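Local coordinates for cryptochrome DASH (Arabidopsis thaliana, PDB 2J4D), which repairs cyclobutane pyrimidine dimers in single-stranded DNA as a photolyase, binds FAD and a folate chromophore, and may also act as a photoreceptor, at residues 148-151 with 152-155; 259-263 with 264-268; 302-305 with 306-309; 333-336 with 337-341. One frame throughout, in Å; residues are numbered along the deposited sequence.

How the interactions relate
The four contacts form two groups. Interactions 1 and 4 both touch the folate: 148-155 binds its pterin end, and Asn341 of 333-341 binds a carboxylate of its glutamate tail. Their centres lie about 15 Å apart and their nearest atoms about 6 Å; the two do not touch each other, and the folate bridges them. Interactions 2 and 3 lie about 11 Å apart between centres and pack together. Trp264 NE1 meets Glu305 OE1 at 3.0 Å, and Asp267 OD1 meets Tyr309 OH at 2.5 Å, both probable hydrogen bonds. Interactions 1 and 2 sit on opposite sides of the chain's centre. Of the four, the Tyr262 side chain of interaction 2 comes within about 6 Å of the FAD.

Interaction 1 (148-151 with 152-155); sequences EEVD and VERL. With MHF (5,10-methenyl-6,7,8-trihydrofolic acid), chain D.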
loop_
_atom_site.group_PDB
_atom_site.type_symbol
_atom_site.label_atom_id
_atom_site.label_comp_id
_atom_site.label_asym_id
_atom_site.label_seq_id
_atom_site.Cartn_x
_atom_site.Cartn_y
_atom_site.Cartn_z
ATOM N N GLU A 148 -11.262 -4.643 -10.966
ATOM C CA GLU A 148 -12.093 -5.107 -9.865
ATOM C C GLU A 148 -12.759 -3.985 -9.080
ATOM O O GLU A 148 -13.964 -4.039 -8.813
ATOM C CB GLU A 148 -11.262 -5.993 -8.923
ATOM C CG GLU A 148 -10.938 -7.355 -9.525
ATOM C CD GLU A 148 -9.963 -8.163 -8.693
ATOM O OE1 GLU A 148 -9.595 -7.728 -7.578
ATOM O OE2 GLU A 148 -9.562 -9.241 -9.163
ATOM N N GLU A 149 -11.980 -2.969 -8.724
ATOM C CA GLU A 149 -12.504 -1.852 -7.957
ATOM C C GLU A 149 -13.489 -0.995 -8.757
ATOM O O GLU A 149 -14.485 -0.525 -8.214
ATOM C CB GLU A 149 -11.355 -0.985 -7.429
ATOM C CG GLU A 149 -10.540 -1.659 -6.325
ATOM C CD GLU A 149 -9.364 -2.481 -6.847
ATOM O OE1 GLU A 149 -9.387 -2.941 -8.004
ATOM O OE2 GLU A 149 -8.397 -2.669 -6.081
ATOM N N VAL A 150 -13.228 -0.796 -10.045
ATOM C CA VAL A 150 -14.142 0.017 -10.839
ATOM C C VAL A 150 -15.425 -0.752 -11.127
ATOM O O VAL A 150 -16.485 -0.161 -11.346
ATOM C CB VAL A 150 -13.478 0.502 -12.148
ATOM C CG1 VAL A 150 -12.309 1.446 -11.801
ATOM C CG2 VAL A 150 -12.997 -0.675 -12.968
ATOM N N ASP A 151 -15.345 -2.076 -11.107
ATOM C CA ASP A 151 -16.542 -2.868 -11.335
ATOM C C ASP A 151 -17.457 -2.697 -10.117
ATOM O O ASP A 151 -18.671 -2.586 -10.247
ATOM C CB ASP A 151 -16.189 -4.339 -11.529
ATOM C CG ASP A 151 -17.373 -5.153 -12.032
ATOM O OD1 ASP A 151 -17.993 -4.741 -13.038
ATOM O OD2 ASP A 151 -17.681 -6.200 -11.428
ATOM N N VAL A 152 -16.872 -2.667 -8.927
ATOM C CA VAL A 152 -17.672 -2.475 -7.728
ATOM C C VAL A 152 -18.308 -1.081 -7.756
ATOM O O VAL A 152 -19.451 -0.913 -7.338
ATOM C CB VAL A 152 -16.828 -2.664 -6.449
ATOM C CG1 VAL A 152 -17.668 -2.318 -5.212
ATOM C CG2 VAL A 152 -16.351 -4.114 -6.374
ATOM N N GLU A 153 -17.585 -0.083 -8.264
ATOM C CA GLU A 153 -18.137 1.270 -8.370
ATOM C C GLU A 153 -19.377 1.220 -9.265
ATOM O O GLU A 153 -20.412 1.829 -8.964
ATOM C CB GLU A 153 -17.106 2.233 -8.973
ATOM C CG GLU A 153 -15.888 2.423 -8.096
ATOM C CD GLU A 153 -14.779 3.232 -8.756
ATOM O OE1 GLU A 153 -14.889 3.551 -9.964
ATOM O OE2 GLU A 153 -13.788 3.546 -8.054
ATOM N N ARG A 154 -19.261 0.493 -10.372
ATOM C CA ARG A 154 -20.370 0.347 -11.306
ATOM C C ARG A 154 -21.563 -0.328 -10.621
ATOM O O ARG A 154 -22.694 0.137 -10.731
ATOM C CB ARG A 154 -19.940 -0.501 -12.507
ATOM C CG ARG A 154 -21.095 -0.896 -13.446
ATOM C CD ARG A 154 -20.613 -1.845 -14.549
ATOM N NE ARG A 154 -20.284 -3.178 -14.040
ATOM C CZ ARG A 154 -21.172 -4.141 -13.817
ATOM N NH1 ARG A 154 -22.458 -3.930 -14.061
ATOM N NH2 ARG A 154 -20.775 -5.316 -13.343
ATOM N N LEU A 155 -21.305 -1.421 -9.909
ATOM C CA LEU A 155 -22.389 -2.142 -9.247
ATOM C C LEU A 155 -23.063 -1.299 -8.166
ATOM O O LEU A 155 -24.287 -1.357 -7.994
ATOM C CB LEU A 155 -21.862 -3.460 -8.681
ATOM C CG LEU A 155 -21.467 -4.422 -9.814
ATOM C CD1 LEU A 155 -20.593 -5.519 -9.276
ATOM C CD2 LEU A 155 -22.721 -5.010 -10.477
HETATM N N1 MHF D . -6.113 -6.540 -7.458
HETATM C C2 MHF D . -6.878 -5.398 -7.382
HETATM N NA2 MHF D . -6.834 -4.647 -6.244
HETATM N N3 MHF D . -7.664 -5.011 -8.400
HETATM C C4 MHF D . -7.755 -5.750 -9.547
HETATM O O4 MHF D . -8.493 -5.384 -10.471
HETATM C C4A MHF D . -6.993 -6.951 -9.658
HETATM N N5 MHF D . -7.042 -7.817 -10.780
HETATM C C6 MHF D . -6.515 -9.224 -10.722
HETATM C C7 MHF D . -5.136 -9.147 -10.029
HETATM N N8 MHF D . -5.384 -8.502 -8.698
HETATM C C8A MHF D . -6.154 -7.334 -8.592
HETATM C C9 MHF D . -6.505 -9.744 -12.188
HETATM N N10 MHF D . -6.880 -8.536 -12.964
HETATM C C11 MHF D . -7.718 -7.720 -12.075
HETATM C C12 MHF D . -8.795 -9.257 -16.744
HETATM C C13 MHF D . -7.560 -9.887 -16.402
HETATM C C14 MHF D . -6.964 -9.664 -15.162
HETATM C C15 MHF D . -7.574 -8.807 -14.208
HETATM C C16 MHF D . -8.841 -8.184 -14.545
HETATM C C17 MHF D . -9.443 -8.412 -15.799
HETATM C C MHF D . -9.367 -9.481 -18.099
HETATM O O MHF D . -8.762 -10.198 -18.888
HETATM N N MHF D . -10.525 -8.894 -18.478
HETATM C CA MHF D . -11.046 -9.110 -19.828
HETATM C CB MHF D . -12.568 -8.980 -19.843
HETATM C CG MHF D . -13.280 -9.961 -18.948
HETATM C CD MHF D . -12.957 -11.396 -19.300
HETATM O OE1 MHF D . -13.404 -11.855 -20.373
HETATM O OE2 MHF D . -12.240 -12.057 -18.514
HETATM C CT MHF D . -10.441 -8.088 -20.796
HETATM O O1 MHF D . -9.861 -7.090 -20.320
HETATM O O2 MHF D . -10.556 -8.288 -22.023
#
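Leu155 N donates to Asp151 O at 2.9 Å, and three more bonds of the same i to i+4 kind run from Val152, Glu153 and Arg154 to Glu148, Glu149 and Val150. Arg154 lies alongside Asp151 and points the same way. Its NE and NH2 both grip Asp151 OD1 side-on, NH2 at 2.9 Å, to make a salt bridge. The bend at chi3 of Arg154 (71°) turns the guanidinium back to this oxygen. OD1 lies in the guanidinium plane, but the carboxylate is twisted 36° from it. Leu155 CG covers part of one guanidinium face. Putting an alanine at Asp151 would probably leave the Arg154 charge without this mate and its guanidinium free to turn. Helix 147-161 is the crossover of a beta-alpha-beta unit, between parallel strands 138-142 and 168-172. Its first turn meets the folate. Glu148 N donates to the ligand O4 at 2.9 Å. Glu149, bent at chi2 (90°), places OE2 to accept a hydrogen bond from the ligand NA2, at 2.5 Å. The Glu148 carboxylate packs on the pterin, OE1 3.3 Å from C4, and is paired with Lys89. Glu153 is salt-bridged to Arg47 and Lys143.

Interaction 2 (259-263 with 264-268); sequences VFEYF and WKKDL
Phe260 O takes two backbone donors, Trp264 N at 2.8 Å and Lys265 N at 3.0 Å. They reach it from opposite faces of its carbonyl plane. The second bond belongs to a wider pi-type turn near the end of helix 252-265. The side chains fit round this widened turn. The Phe260 ring stands against the CB atoms of Trp264 and Lys265, with CD1 4.0 Å from Trp264 CB. The Phe260 and Trp264 side chains cross at about a right angle. Phe263 CB is the bump set over one face of the indole; it lies 3.9 Å from the centroid of the five-membered ring of Trp264, a CH-pi contact. Further along, Asp267 takes positive phi and the chain turns back. Leu268 N then bonds to Tyr262 O at 3.0 Å. This turn lays Leu268 CB over one face of the Tyr262 ring, 3.9 Å from its centroid. On another side, Lys266 runs beside Glu261, CD 4.1 Å from Glu261 CG. Outside the turn, the Phe263 ring meets that of Phe288, an FAD-binding residue by similarity. Helix 299-312 covers Phe263 and Trp264. Glu261 OE1 is salt-bridged to Arg258. A water accepts from Lys265 NZ and donates to Glu261 OE2 at 2.7 Å, and OE2 is also bonded to Ala9 N. The charges of Glu261 and Lys265 are therefore linked through solvent, while aromatic rings on aliphatic carbons make up most of the side-chain contact.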
loop_
_atom_site.group_PDB
_atom_site.type_symbol
_atom_site.label_atom_id
_atom_site.label_comp_id
_atom_site.label_asym_id
_atom_site.label_seq_id
_atom_site.Cartn_x
_atom_site.Cartn_y
_atom_site.Cartn_z
ATOM N N VAL A 259 5.761 8.473 10.462
ATOM C CA VAL A 259 6.280 9.635 9.745
ATOM C C VAL A 259 7.060 10.468 10.775
ATOM O O VAL A 259 8.177 10.918 10.520
ATOM C CB VAL A 259 5.141 10.491 9.125
ATOM C CG1 VAL A 259 5.700 11.794 8.596
ATOM C CG2 VAL A 259 4.500 9.733 7.962
ATOM N N PHE A 260 6.470 10.652 11.949
ATOM C CA PHE A 260 7.136 11.398 13.011
ATOM C C PHE A 260 8.438 10.699 13.417
ATOM O O PHE A 260 9.493 11.321 13.535
ATOM C CB PHE A 260 6.210 11.494 14.225
ATOM C CG PHE A 260 6.887 11.977 15.468
ATOM C CD1 PHE A 260 7.208 13.321 15.629
ATOM C CD2 PHE A 260 7.225 11.077 16.476
ATOM C CE1 PHE A 260 7.859 13.763 16.775
ATOM C CE2 PHE A 260 7.879 11.511 17.633
ATOM C CZ PHE A 260 8.194 12.856 17.781
ATOM N N GLU A 261 8.355 9.392 13.618
ATOM C CA GLU A 261 9.511 8.610 14.042
ATOM C C GLU A 261 10.704 8.651 13.085
ATOM O O GLU A 261 11.843 8.895 13.496
ATOM C CB GLU A 261 9.084 7.160 14.264
ATOM C CG GLU A 261 10.198 6.249 14.728
ATOM C CD GLU A 261 9.711 4.836 14.963
ATOM O OE1 GLU A 261 9.534 4.086 13.976
ATOM O OE2 GLU A 261 9.483 4.484 16.137
ATOM N N TYR A 262 10.435 8.418 11.806
ATOM C CA TYR A 262 11.481 8.393 10.795
ATOM C C TYR A 262 12.046 9.777 10.490
ATOM O O TYR A 262 13.263 9.963 10.432
ATOM C CB TYR A 262 10.944 7.764 9.505
ATOM C CG TYR A 262 12.024 7.492 8.485
ATOM C CD1 TYR A 262 12.969 6.489 8.698
ATOM C CD2 TYR A 262 12.135 8.271 7.333
ATOM C CE1 TYR A 262 14.008 6.272 7.788
ATOM C CE2 TYR A 262 13.170 8.062 6.418
ATOM C CZ TYR A 262 14.103 7.062 6.658
ATOM O OH TYR A 262 15.142 6.873 5.778
ATOM N N PHE A 263 11.162 10.746 10.296
ATOM C CA PHE A 263 11.574 12.106 9.985
ATOM C C PHE A 263 12.172 12.874 11.155
ATOM O O PHE A 263 13.304 13.358 11.091
ATOM C CB PHE A 263 10.380 12.940 9.486
ATOM C CG PHE A 263 9.982 12.673 8.063
ATOM C CD1 PHE A 263 10.481 11.573 7.371
ATOM C CD2 PHE A 263 9.079 13.512 7.425
ATOM C CE1 PHE A 263 10.083 11.312 6.058
ATOM C CE2 PHE A 263 8.670 13.262 6.109
ATOM C CZ PHE A 263 9.173 12.160 5.427
ATOM N N TRP A 264 11.391 12.977 12.223
ATOM C CA TRP A 264 11.773 13.789 13.360
ATOM C C TRP A 264 12.503 13.166 14.537
ATOM O O TRP A 264 13.617 13.580 14.856
ATOM C CB TRP A 264 10.528 14.532 13.844
ATOM C CG TRP A 264 9.834 15.286 12.725
ATOM C CD1 TRP A 264 8.754 14.867 11.985
ATOM C CD2 TRP A 264 10.216 16.560 12.187
ATOM N NE1 TRP A 264 8.446 15.804 11.022
ATOM C CE2 TRP A 264 9.327 16.852 11.124
ATOM C CE3 TRP A 264 11.227 17.484 12.502
ATOM C CZ2 TRP A 264 9.418 18.034 10.372
ATOM C CZ3 TRP A 264 11.317 18.664 11.751
ATOM C CH2 TRP A 264 10.416 18.925 10.701
ATOM N N LYS A 265 11.886 12.193 15.193
ATOM C CA LYS A 265 12.520 11.571 16.348
ATOM C C LYS A 265 13.890 10.985 16.017
ATOM O O LYS A 265 14.875 11.256 16.711
ATOM C CB LYS A 265 11.619 10.484 16.934
ATOM C CG LYS A 265 12.185 9.870 18.207
ATOM C CD LYS A 265 11.254 8.830 18.798
ATOM C CE LYS A 265 11.930 8.104 19.960
ATOM N NZ LYS A 265 11.060 7.040 20.524
ATOM N N LYS A 266 13.957 10.187 14.958
ATOM C CA LYS A 266 15.213 9.573 14.559
ATOM C C LYS A 266 16.022 10.411 13.580
ATOM O O LYS A 266 17.194 10.120 13.345
ATOM C CB LYS A 266 14.963 8.180 13.977
ATOM C CG LYS A 266 14.482 7.186 15.017
ATOM C CD LYS A 266 14.225 5.823 14.406
ATOM C CE LYS A 266 14.129 4.773 15.489
ATOM N NZ LYS A 266 15.413 4.724 16.244
ATOM N N ASP A 267 15.397 11.438 13.007
ATOM C CA ASP A 267 16.087 12.338 12.076
ATOM C C ASP A 267 16.824 11.552 10.982
ATOM O O ASP A 267 17.962 11.860 10.630
ATOM C CB ASP A 267 17.064 13.209 12.886
ATOM C CG ASP A 267 17.519 14.457 12.140
ATOM O OD1 ASP A 267 16.760 14.978 11.295
ATOM O OD2 ASP A 267 18.639 14.931 12.427
ATOM N N LEU A 268 16.162 10.539 10.433
ATOM C CA LEU A 268 16.771 9.711 9.401
ATOM C C LEU A 268 16.503 10.171 7.973
ATOM O O LEU A 268 17.142 9.693 7.037
ATOM C CB LEU A 268 16.303 8.264 9.552
ATOM C CG LEU A 268 16.810 7.574 10.816
ATOM C CD1 LEU A 268 16.178 6.203 10.953
ATOM C CD2 LEU A 268 18.331 7.461 10.746
HETATM O O HOH W 1 11.099 5.233 18.225
#

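Interaction 3 (302-305 with 306-309); sequences IYEE and VQRY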
loop_
_atom_site.group_PDB
_atom_site.type_symbol
_atom_site.label_atom_id
_atom_site.label_comp_id
_atom_site.label_asym_id
_atom_site.label_seq_id
_atom_site.Cartn_x
_atom_site.Cartn_y
_atom_site.Cartn_z
ATOM N N ILE A 302 2.647 13.786 3.672
ATOM C CA ILE A 302 4.079 13.491 3.730
ATOM C C ILE A 302 4.896 14.636 3.130
ATOM O O ILE A 302 5.923 15.033 3.687
ATOM C CB ILE A 302 4.418 12.170 2.988
ATOM C CG1 ILE A 302 3.771 10.986 3.717
ATOM C CG2 ILE A 302 5.951 11.968 2.933
ATOM C CD1 ILE A 302 3.756 9.687 2.916
ATOM N N TYR A 303 4.433 15.171 2.005
ATOM C CA TYR A 303 5.127 16.277 1.346
ATOM C C TYR A 303 5.234 17.500 2.259
ATOM O O TYR A 303 6.287 18.137 2.347
ATOM C CB TYR A 303 4.403 16.662 0.052
ATOM C CG TYR A 303 5.007 17.863 -0.639
ATOM C CD1 TYR A 303 6.312 17.829 -1.128
ATOM C CD2 TYR A 303 4.277 19.042 -0.793
ATOM C CE1 TYR A 303 6.881 18.948 -1.756
ATOM C CE2 TYR A 303 4.837 20.163 -1.419
ATOM C CZ TYR A 303 6.135 20.105 -1.893
ATOM O OH TYR A 303 6.696 21.210 -2.487
ATOM N N GLU A 304 4.149 17.833 2.942
ATOM C CA GLU A 304 4.184 18.979 3.833
ATOM C C GLU A 304 5.134 18.745 4.997
ATOM O O GLU A 304 5.765 19.684 5.474
ATOM C CB GLU A 304 2.779 19.313 4.333
ATOM C CG GLU A 304 1.931 19.972 3.256
ATOM C CD GLU A 304 0.691 20.655 3.804
ATOM O OE1 GLU A 304 -0.424 20.191 3.501
ATOM O OE2 GLU A 304 0.836 21.658 4.538
ATOM N N GLU A 305 5.243 17.498 5.452
ATOM C CA GLU A 305 6.152 17.175 6.548
ATOM C C GLU A 305 7.588 17.308 6.044
ATOM O O GLU A 305 8.470 17.786 6.768
ATOM C CB GLU A 305 5.893 15.754 7.056
ATOM C CG GLU A 305 4.626 15.629 7.881
ATOM C CD GLU A 305 4.710 16.392 9.196
ATOM O OE1 GLU A 305 5.630 16.110 9.992
ATOM O OE2 GLU A 305 3.858 17.273 9.436
ATOM N N VAL A 306 7.820 16.881 4.803
ATOM C CA VAL A 306 9.146 17.001 4.188
ATOM C C VAL A 306 9.507 18.491 4.033
ATOM O O VAL A 306 10.654 18.892 4.258
ATOM C CB VAL A 306 9.187 16.329 2.790
ATOM C CG1 VAL A 306 10.474 16.712 2.059
ATOM C CG2 VAL A 306 9.112 14.814 2.932
ATOM N N GLN A 307 8.533 19.308 3.645
ATOM C CA GLN A 307 8.781 20.742 3.492
ATOM C C GLN A 307 9.194 21.341 4.827
ATOM O O GLN A 307 10.121 22.153 4.901
ATOM C CB GLN A 307 7.524 21.472 3.014
ATOM C CG GLN A 307 7.138 21.254 1.560
ATOM C CD GLN A 307 5.869 22.017 1.218
ATOM O OE1 GLN A 307 4.810 21.801 1.828
ATOM N NE2 GLN A 307 5.968 22.922 0.250
ATOM N N ARG A 308 8.488 20.959 5.885
ATOM C CA ARG A 308 8.808 21.482 7.202
ATOM C C ARG A 308 10.197 21.019 7.632
ATOM O O ARG A 308 10.967 21.789 8.220
ATOM C CB ARG A 308 7.756 21.055 8.232
ATOM C CG ARG A 308 7.926 21.809 9.550
ATOM C CD ARG A 308 6.714 21.727 10.469
ATOM N NE ARG A 308 6.725 20.528 11.298
ATOM C CZ ARG A 308 6.069 19.417 11.000
ATOM N NH1 ARG A 308 5.346 19.364 9.891
ATOM N NH2 ARG A 308 6.137 18.365 11.808
ATOM N N TYR A 309 10.524 19.767 7.324
ATOM C CA TYR A 309 11.833 19.223 7.671
ATOM C C TYR A 309 12.930 20.011 6.964
ATOM O O TYR A 309 13.938 20.390 7.583
ATOM C CB TYR A 309 11.921 17.755 7.259
ATOM C CG TYR A 309 13.198 17.053 7.682
ATOM C CD1 TYR A 309 13.261 16.332 8.874
ATOM C CD2 TYR A 309 14.334 17.079 6.868
ATOM C CE1 TYR A 309 14.420 15.646 9.244
ATOM C CE2 TYR A 309 15.492 16.402 7.226
ATOM C CZ TYR A 309 15.531 15.683 8.415
ATOM O OH TYR A 309 16.673 14.986 8.759
#
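Glu305 and Arg308 form the salt bridge of this turn of helix 299-312. Arg308 holds the carboxylate end-on, one nitrogen to each oxygen. NH1 to OE2 is 2.6 Å and nearly straight, at 171°. NH2 to OE1 is 2.9 Å and more bent. The two planes are 63° apart, and OE2 is approached from above the carboxylate plane. Glu305 is bent at chi2, which folds its carboxylate up beside the arginine. Backbone hydrogen bonds come next: Val306, Gln307, Arg308 and Tyr309 donate to the carbonyls four residues earlier, Gln307 N to Tyr303 O at 2.8 Å. The third kind is stacking. Gln307 CG sits over one face of the Tyr303 ring, 4.0 Å from its centroid, as a CH-pi contact. The amide stacks on the ring, its plane tilted 25°, with CD 3.4 Å from CE2 of Tyr303. Apolar contact is slighter: Ile302 CG2 is 4.3 Å from Val306 CG2. Helix 317-339 packs on Ile302, Tyr303, Val306 and Tyr309, and helix 252-265 on Glu305 and Val306. A leucine in place of Glu305 would probably leave the Arg308 guanidinium without its mate and strip Tyr26 OH and the Trp264 indole of their acceptor. Glu305 is buried, yet its two oxygens are shared among arginine, tyrosine and tryptophan. These donors are likely to stabilise its negative charge and to fix the rotation of its carboxylate.

Interaction 4 (333-336 with 337-341); sequences RFLS and IKCGN. With MHF (5,10-methenyl-6,7,8-trihydrofolic acid), chain D.
Leu335 and Cys339 meet one turn apart near the end of helix 317-339. Cys339 N donates to Leu335 O at 2.8 Å, and Cys339 SG lies 4.0 Å from Leu335 CG. Beside them, Phe334 O receives Lys338 N at 3.3 Å and, weakly, Ile337 N. Gly340 N closes the last turn on Ser336 O at 2.9 Å. Gly340 has positive phi and leads the chain out of the helix. A water ties this exit together, donating to Ser336 O and to Gly340 O, the latter at 2.8 Å. Just beyond, Asn341 turns its amide to the folate. ND2 donates to the carboxylate O1 at 2.9 Å, and OD1 touches the benzoyl ring at C17, 3.5 Å away. The next shell is polar. Ser336 OG stands between the backbone N and the carbonyl carbon (chi1 71°), a rotation that lets it donate to Arg333 O at 2.6 Å. It is also bonded to Thr145 OG1. Arg333 forms a salt bridge with Glu144. Lys338 is fully extended and carries its NZ to Asp192 and Leu190 O; Lys338 and Asp192 also lie beside a bound folate, away from the one held by Asn341. The contact thus lies where the FAD-binding region meets the alpha/beta part. Helix 425-436 covers Arg333 and Ser336 through Cys426, and the link from strand 138-142 to helix 147-161 supplies Glu144 and Thr145.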
loop_
_atom_site.group_PDB
_atom_site.type_symbol
_atom_site.label_atom_id
_atom_site.label_comp_id
_atom_site.label_asym_id
_atom_site.label_seq_id
_atom_site.Cartn_x
_atom_site.Cartn_y
_atom_site.Cartn_z
ATOM N N ARG A 333 0.269 4.450 -10.467
ATOM C CA ARG A 333 -1.166 4.634 -10.274
ATOM C C ARG A 333 -1.775 5.168 -11.581
ATOM O O ARG A 333 -2.802 4.665 -12.048
ATOM C CB ARG A 333 -1.413 5.606 -9.108
ATOM C CG ARG A 333 -2.830 6.148 -9.009
ATOM C CD ARG A 333 -3.838 5.089 -8.625
ATOM N NE ARG A 333 -3.623 4.593 -7.270
ATOM C CZ ARG A 333 -4.476 3.807 -6.620
ATOM N NH1 ARG A 333 -5.610 3.428 -7.201
ATOM N NH2 ARG A 333 -4.191 3.389 -5.395
ATOM N N PHE A 334 -1.145 6.173 -12.187
ATOM C CA PHE A 334 -1.684 6.710 -13.442
ATOM C C PHE A 334 -1.508 5.691 -14.564
ATOM O O PHE A 334 -2.368 5.548 -15.429
ATOM C CB PHE A 334 -0.994 8.032 -13.826
ATOM C CG PHE A 334 -1.244 9.159 -12.851
ATOM C CD1 PHE A 334 -2.537 9.485 -12.459
ATOM C CD2 PHE A 334 -0.182 9.896 -12.330
ATOM C CE1 PHE A 334 -2.770 10.530 -11.552
ATOM C CE2 PHE A 334 -0.402 10.944 -11.424
ATOM C CZ PHE A 334 -1.701 11.257 -11.037
ATOM N N LEU A 335 -0.399 4.961 -14.530
ATOM C CA LEU A 335 -0.122 3.962 -15.556
ATOM C C LEU A 335 -1.184 2.859 -15.542
ATOM O O LEU A 335 -1.518 2.299 -16.588
ATOM C CB LEU A 335 1.275 3.374 -15.329
ATOM C CG LEU A 335 2.070 2.745 -16.480
ATOM C CD1 LEU A 335 2.102 3.661 -17.693
ATOM C CD2 LEU A 335 3.489 2.487 -15.992
ATOM N N SER A 336 -1.731 2.555 -14.367
ATOM C CA SER A 336 -2.754 1.516 -14.285
ATOM C C SER A 336 -3.941 1.908 -15.153
ATOM O O SER A 336 -4.579 1.054 -15.772
ATOM C CB SER A 336 -3.213 1.288 -12.833
ATOM O OG SER A 336 -3.986 2.368 -12.330
ATOM N N ILE A 337 -4.232 3.203 -15.209
ATOM C CA ILE A 337 -5.344 3.676 -16.017
ATOM C C ILE A 337 -5.028 3.522 -17.496
ATOM O O ILE A 337 -5.841 3.006 -18.269
ATOM C CB ILE A 337 -5.658 5.153 -15.725
ATOM C CG1 ILE A 337 -5.974 5.323 -14.236
ATOM C CG2 ILE A 337 -6.854 5.600 -16.558
ATOM C CD1 ILE A 337 -6.172 6.765 -13.803
ATOM N N LYS A 338 -3.846 3.963 -17.900
ATOM C CA LYS A 338 -3.473 3.853 -19.304
ATOM C C LYS A 338 -3.400 2.402 -19.775
ATOM O O LYS A 338 -3.801 2.085 -20.895
ATOM C CB LYS A 338 -2.121 4.538 -19.554
ATOM C CG LYS A 338 -1.699 4.557 -21.026
ATOM C CD LYS A 338 -0.310 5.186 -21.201
ATOM C CE LYS A 338 0.083 5.242 -22.669
ATOM N NZ LYS A 338 1.479 5.722 -22.869
ATOM N N CYS A 339 -2.904 1.515 -18.918
ATOM C CA CYS A 339 -2.751 0.106 -19.297
ATOM C C CYS A 339 -3.997 -0.757 -19.185
ATOM O O CYS A 339 -4.136 -1.746 -19.904
ATOM C CB CYS A 339 -1.654 -0.553 -18.458
ATOM S SG CYS A 339 0.005 0.126 -18.689
ATOM N N GLY A 340 -4.892 -0.408 -18.273
ATOM C CA GLY A 340 -6.074 -1.226 -18.108
ATOM C C GLY A 340 -5.632 -2.629 -17.730
ATOM O O GLY A 340 -4.608 -2.807 -17.054
ATOM N N ASN A 341 -6.370 -3.631 -18.189
ATOM C CA ASN A 341 -6.049 -5.005 -17.845
ATOM C C ASN A 341 -4.791 -5.589 -18.476
ATOM O O ASN A 341 -4.421 -6.716 -18.165
ATOM C CB ASN A 341 -7.253 -5.904 -18.115
ATOM C CG ASN A 341 -8.461 -5.498 -17.298
ATOM O OD1 ASN A 341 -8.327 -5.091 -16.144
ATOM N ND2 ASN A 341 -9.647 -5.619 -17.881
HETATM N N1 MHF D . -6.113 -6.540 -7.458
HETATM C C2 MHF D . -6.878 -5.398 -7.382
HETATM N NA2 MHF D . -6.834 -4.647 -6.244
HETATM N N3 MHF D . -7.664 -5.011 -8.400
HETATM C C4 MHF D . -7.755 -5.750 -9.547
HETATM O O4 MHF D . -8.493 -5.384 -10.471
HETATM C C4A MHF D . -6.993 -6.951 -9.658
HETATM N N5 MHF D . -7.042 -7.817 -10.780
HETATM C C6 MHF D . -6.515 -9.224 -10.722
HETATM C C7 MHF D . -5.136 -9.147 -10.029
HETATM N N8 MHF D . -5.384 -8.502 -8.698
HETATM C C8A MHF D . -6.154 -7.334 -8.592
HETATM C C9 MHF D . -6.505 -9.744 -12.188
HETATM N N10 MHF D . -6.880 -8.536 -12.964
HETATM C C11 MHF D . -7.718 -7.720 -12.075
HETATM C C12 MHF D . -8.795 -9.257 -16.744
HETATM C C13 MHF D . -7.560 -9.887 -16.402
HETATM C C14 MHF D . -6.964 -9.664 -15.162
HETATM C C15 MHF D . -7.574 -8.807 -14.208
HETATM C C16 MHF D . -8.841 -8.184 -14.545
HETATM C C17 MHF D . -9.443 -8.412 -15.799
HETATM C C MHF D . -9.367 -9.481 -18.099
HETATM O O MHF D . -8.762 -10.198 -18.888
HETATM N N MHF D . -10.525 -8.894 -18.478
HETATM C CA MHF D . -11.046 -9.110 -19.828
HETATM C CB MHF D . -12.568 -8.980 -19.843
HETATM C CG MHF D . -13.280 -9.961 -18.948
HETATM C CD MHF D . -12.957 -11.396 -19.300
HETATM O OE1 MHF D . -13.404 -11.855 -20.373
HETATM O OE2 MHF D . -12.240 -12.057 -18.514
HETATM C CT MHF D . -10.441 -8.088 -20.796
HETATM O O1 MHF D . -9.861 -7.090 -20.320
HETATM O O2 MHF D . -10.556 -8.288 -22.023
HETATM O O HOH W 2 -5.126 -1.492 -14.591
#